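Local coordinates for protein ribulose-bisphosphate carboxylase (Alicyclobacillus acidocaldarius subsp. acidocaldarius, PDB 4NAS) that belongs to the RuBisCO large-chain family, pairing an N-terminal alpha/beta domain with a C-terminal TIM-barrel domain in a two-chain assembly that carries bound calcium, at residues Val84-Leu94 against Leu113-Phe123. Residues are numbered along the deposited sequence; the frame is centred on the assembly and turned at random.
Sequences VANLNGTFASL and LQMPDELVRQF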
loop_
_atom_site.group_PDB
_atom_site.type_symbol
_atom_site.label_atom_id
_atom_site.label_comp_id
_atom_site.label_asym_id
_atom_site.label_seq_id
_atom_site.Cartn_x
_atom_site.Cartn_y
_atom_site.Cartn_z
ATOM N N VAL B 84 -15.035 -11.118 13.428
ATOM C CA VAL B 84 -15.275 -9.799 12.840
ATOM C C VAL B 84 -15.368 -8.710 13.911
ATOM O O VAL B 84 -15.159 -7.525 13.641
ATOM C CB VAL B 84 -16.564 -9.831 11.982
ATOM C CG1 VAL B 84 -16.978 -8.430 11.509
ATOM C CG2 VAL B 84 -16.349 -10.748 10.803
ATOM N N ALA B 85 -15.649 -9.128 15.142
ATOM C CA ALA B 85 -15.795 -8.195 16.240
ATOM C C ALA B 85 -14.510 -7.466 16.578
ATOM O O ALA B 85 -14.550 -6.479 17.304
ATOM C CB ALA B 85 -16.333 -8.904 17.474
ATOM N N ASN B 86 -13.373 -7.944 16.071
ATOM C CA ASN B 86 -12.107 -7.261 16.326
ATOM C C ASN B 86 -11.774 -6.190 15.293
ATOM O O ASN B 86 -10.791 -5.453 15.452
ATOM C CB ASN B 86 -10.944 -8.253 16.405
ATOM C CG ASN B 86 -11.162 -9.290 17.450
ATOM O OD1 ASN B 86 -11.928 -9.076 18.393
ATOM N ND2 ASN B 86 -10.512 -10.435 17.294
ATOM N N LEU B 87 -12.584 -6.118 14.239
ATOM C CA LEU B 87 -12.360 -5.142 13.174
ATOM C C LEU B 87 -13.207 -3.902 13.468
ATOM O O LEU B 87 -13.999 -3.884 14.423
ATOM C CB LEU B 87 -12.665 -5.743 11.784
ATOM C CG LEU B 87 -11.879 -7.018 11.431
ATOM C CD1 LEU B 87 -12.171 -7.516 10.014
ATOM C CD2 LEU B 87 -10.381 -6.817 11.608
ATOM N N ASN B 88 -13.033 -2.862 12.662
ATOM C CA ASN B 88 -13.716 -1.592 12.906
ATOM C C ASN B 88 -14.276 -1.009 11.619
ATOM O O ASN B 88 -14.503 0.185 11.545
ATOM C CB ASN B 88 -12.773 -0.568 13.580
ATOM C CG ASN B 88 -11.653 -0.078 12.641
ATOM O OD1 ASN B 88 -11.582 -0.490 11.480
ATOM N ND2 ASN B 88 -10.788 0.809 13.139
ATOM N N GLY B 89 -14.418 -1.846 10.591
ATOM C CA GLY B 89 -15.025 -1.426 9.333
ATOM C C GLY B 89 -14.139 -0.684 8.332
ATOM O O GLY B 89 -14.648 0.007 7.437
ATOM N N THR B 90 -12.821 -0.807 8.469
ATOM C CA THR B 90 -11.897 -0.155 7.533
ATOM C C THR B 90 -10.937 -1.135 6.885
ATOM O O THR B 90 -10.657 -2.213 7.419
ATOM C CB THR B 90 -11.050 0.915 8.225
ATOM O OG1 THR B 90 -10.331 0.309 9.313
ATOM C CG2 THR B 90 -11.946 2.068 8.727
ATOM N N PHE B 91 -10.410 -0.754 5.728
ATOM C CA PHE B 91 -9.402 -1.593 5.087
ATOM C C PHE B 91 -8.149 -1.713 5.964
ATOM O O PHE B 91 -7.515 -2.779 6.003
ATOM C CB PHE B 91 -9.038 -1.047 3.714
ATOM C CG PHE B 91 -10.148 -1.157 2.728
ATOM C CD1 PHE B 91 -10.327 -2.324 2.003
ATOM C CD2 PHE B 91 -11.047 -0.109 2.560
ATOM C CE1 PHE B 91 -11.366 -2.433 1.092
ATOM C CE2 PHE B 91 -12.087 -0.213 1.649
ATOM C CZ PHE B 91 -12.244 -1.374 0.914
ATOM N N ALA B 92 -7.797 -0.645 6.673
ATOM C CA ALA B 92 -6.655 -0.727 7.595
ATOM C C ALA B 92 -6.815 -1.862 8.605
ATOM O O ALA B 92 -5.882 -2.626 8.848
ATOM C CB ALA B 92 -6.439 0.586 8.323
ATOM N N SER B 93 -7.985 -1.947 9.225
ATOM C CA SER B 93 -8.190 -2.943 10.274
ATOM C C SER B 93 -8.118 -4.329 9.651
ATOM O O SER B 93 -7.484 -5.228 10.185
ATOM C CB SER B 93 -9.545 -2.767 10.937
ATOM O OG SER B 93 -10.562 -3.080 10.003
ATOM N N LEU B 94 -8.742 -4.470 8.489
ATOM C CA LEU B 94 -8.766 -5.724 7.777
ATOM C C LEU B 94 -7.350 -6.189 7.400
ATOM O O LEU B 94 -6.937 -7.306 7.729
ATOM C CB LEU B 94 -9.647 -5.589 6.531
ATOM C CG LEU B 94 -9.630 -6.833 5.644
ATOM C CD1 LEU B 94 -10.169 -8.052 6.440
ATOM C CD2 LEU B 94 -10.411 -6.620 4.335
ATOM N N LEU B 113 -9.642 -14.384 0.777
ATOM C CA LEU B 113 -10.373 -13.803 1.899
ATOM C C LEU B 113 -11.844 -14.131 1.769
ATOM O O LEU B 113 -12.514 -13.710 0.817
ATOM C CB LEU B 113 -10.201 -12.289 1.935
ATOM C CG LEU B 113 -8.840 -11.772 2.389
ATOM C CD1 LEU B 113 -8.818 -10.242 2.219
ATOM C CD2 LEU B 113 -8.500 -12.154 3.834
ATOM N N GLN B 114 -12.364 -14.902 2.705
ATOM C CA GLN B 114 -13.805 -15.131 2.694
ATOM C C GLN B 114 -14.448 -14.196 3.706
ATOM O O GLN B 114 -14.201 -14.295 4.910
ATOM C CB GLN B 114 -14.132 -16.594 2.984
ATOM C CG GLN B 114 -13.643 -17.531 1.876
ATOM C CD GLN B 114 -13.797 -19.000 2.222
ATOM O OE1 GLN B 114 -14.912 -19.520 2.275
ATOM N NE2 GLN B 114 -12.675 -19.680 2.449
HETATM N N MSE B 115 -15.280 -13.290 3.216
HETATM C CA MSE B 115 -15.789 -12.218 4.066
HETATM C C MSE B 115 -17.262 -12.334 4.417
HETATM O O MSE B 115 -18.105 -12.541 3.545
HETATM C CB MSE B 115 -15.461 -10.877 3.439
HETATM C CG MSE B 115 -13.968 -10.716 3.369
HETATM SE SE MSE B 115 -13.503 -8.949 2.896
HETATM C CE MSE B 115 -15.027 -7.965 3.578
ATOM N N PRO B 116 -17.565 -12.236 5.718
ATOM C CA PRO B 116 -18.942 -12.402 6.169
ATOM C C PRO B 116 -19.751 -11.200 5.719
ATOM O O PRO B 116 -19.188 -10.115 5.515
ATOM C CB PRO B 116 -18.824 -12.409 7.696
ATOM C CG PRO B 116 -17.365 -12.468 7.993
ATOM C CD PRO B 116 -16.662 -11.886 6.824
ATOM N N ASP B 117 -21.058 -11.391 5.605
ATOM C CA ASP B 117 -21.945 -10.337 5.138
ATOM C C ASP B 117 -21.870 -9.079 6.002
ATOM O O ASP B 117 -21.856 -7.970 5.472
ATOM C CB ASP B 117 -23.386 -10.852 5.063
ATOM C CG ASP B 117 -24.308 -9.898 4.338
ATOM O OD1 ASP B 117 -24.093 -9.646 3.115
ATOM O OD2 ASP B 117 -25.238 -9.390 4.997
ATOM N N GLU B 118 -21.827 -9.251 7.322
ATOM C CA GLU B 118 -21.823 -8.107 8.234
ATOM C C GLU B 118 -20.653 -7.157 7.940
ATOM O O GLU B 118 -20.805 -5.930 7.969
ATOM C CB GLU B 118 -21.768 -8.572 9.690
ATOM C CG GLU B 118 -23.087 -9.078 10.229
ATOM C CD GLU B 118 -22.923 -9.958 11.458
ATOM O OE1 GLU B 118 -23.898 -10.073 12.236
ATOM O OE2 GLU B 118 -21.824 -10.540 11.636
ATOM N N LEU B 119 -19.501 -7.729 7.620
ATOM C CA LEU B 119 -18.311 -6.932 7.313
ATOM C C LEU B 119 -18.336 -6.303 5.902
ATOM O O LEU B 119 -17.971 -5.137 5.734
ATOM C CB LEU B 119 -17.036 -7.756 7.508
ATOM C CG LEU B 119 -15.742 -6.985 7.180
ATOM C CD1 LEU B 119 -15.509 -5.808 8.139
ATOM C CD2 LEU B 119 -14.530 -7.912 7.154
ATOM N N VAL B 120 -18.723 -7.086 4.899
ATOM C CA VAL B 120 -18.895 -6.571 3.545
ATOM C C VAL B 120 -19.791 -5.335 3.567
ATOM O O VAL B 120 -19.474 -4.332 2.962
ATOM C CB VAL B 120 -19.495 -7.648 2.607
ATOM C CG1 VAL B 120 -19.786 -7.071 1.210
ATOM C CG2 VAL B 120 -18.556 -8.838 2.503
ATOM N N ARG B 121 -20.880 -5.379 4.330
ATOM C CA ARG B 121 -21.805 -4.232 4.345
ATOM C C ARG B 121 -21.310 -2.955 5.040
ATOM O O ARG B 121 -21.944 -1.916 4.935
ATOM C CB ARG B 121 -23.192 -4.636 4.855
ATOM C CG ARG B 121 -23.931 -5.547 3.889
ATOM C CD ARG B 121 -25.247 -6.034 4.496
ATOM N NE ARG B 121 -25.972 -6.923 3.593
ATOM C CZ ARG B 121 -27.012 -6.553 2.847
ATOM N NH1 ARG B 121 -27.624 -7.437 2.067
ATOM N NH2 ARG B 121 -27.450 -5.300 2.887
ATOM N N GLN B 122 -20.180 -3.015 5.735
ATOM C CA GLN B 122 -19.628 -1.806 6.330
ATOM C C GLN B 122 -18.772 -1.024 5.322
ATOM O O GLN B 122 -18.320 0.088 5.602
ATOM C CB GLN B 122 -18.781 -2.166 7.551
ATOM C CG GLN B 122 -19.569 -2.723 8.726
ATOM C CD GLN B 122 -18.657 -2.959 9.907
ATOM O OE1 GLN B 122 -18.169 -2.006 10.517
ATOM N NE2 GLN B 122 -18.378 -4.225 10.209
ATOM N N PHE B 123 -18.531 -1.613 4.158
ATOM C CA PHE B 123 -17.757 -0.928 3.125
ATOM C C PHE B 123 -18.739 -0.309 2.113
ATOM O O PHE B 123 -19.857 -0.819 1.960
ATOM C CB PHE B 123 -16.824 -1.916 2.445
ATOM C CG PHE B 123 -15.684 -2.371 3.305
ATOM C CD1 PHE B 123 -14.655 -1.498 3.642
ATOM C CD2 PHE B 123 -15.630 -3.679 3.772
ATOM C CE1 PHE B 123 -13.588 -1.932 4.432
ATOM C CE2 PHE B 123 -14.569 -4.124 4.559
ATOM C CZ PHE B 123 -13.545 -3.245 4.885
#
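Phe123 lays the CD1-CE1 side of its ring over the Phe91 ring, with Phe123 CE1 standing 3.5 Å above the centre of the Phe91 plane. The centroids are 4.4 Å apart and the planes inclined at 38°, a slanted pairing. Phe123 has CG beside its own backbone N (chi1 -71°), a setting that turns the ring back to the start of helix 91-99, where Phe91 N approaches its rim, 3.6 Å from Phe123 CE1.

That helix start is held by polar groups of its own segment. Thr90, the N-cap, accepts from Ser93 N through OG1 and donates through the same hydroxyl to Asn88 OD1 (2.6 Å), which receives it through a lone pair in the amide plane. Thr90 O is gripped twice, by Ser93 OG and Leu94 N. Asp249 takes the N-H groups of Phe91 and Ala92, linking the helix start to helix 248-256.

Val84 packs on Pro116, the N-cap of helix 117-120, and on Leu119 of that helix. Its CG2 presses on Pro116 CG at 3.4 Å, tighter than usual for two carbons, while CG1 faces Leu119 CB. Leu119 also meets Leu87: with CG anti to the backbone N (chi1 179°), its CD2 comes to 3.7 Å from Leu87 CD1. Leu94 CD2 extends the apolar seam to the selenium of selenomethionine Met115, 4.1 Å away.

At the margin, Gln122 OE1 lies 3.4 Å from Gly89 CA. Within the N-terminal domain, the 3-10 segment, loop and helix start after strand 73-83 thus pack on the end of strand 108-114 of the same sheet, helix 117-120 and the turn beyond. Cohesion is mainly apolar, without a hydrogen bond between the segments; the cap bonds stay within 84-94 or run to Asp249, and Gly89 N is buried without a partner.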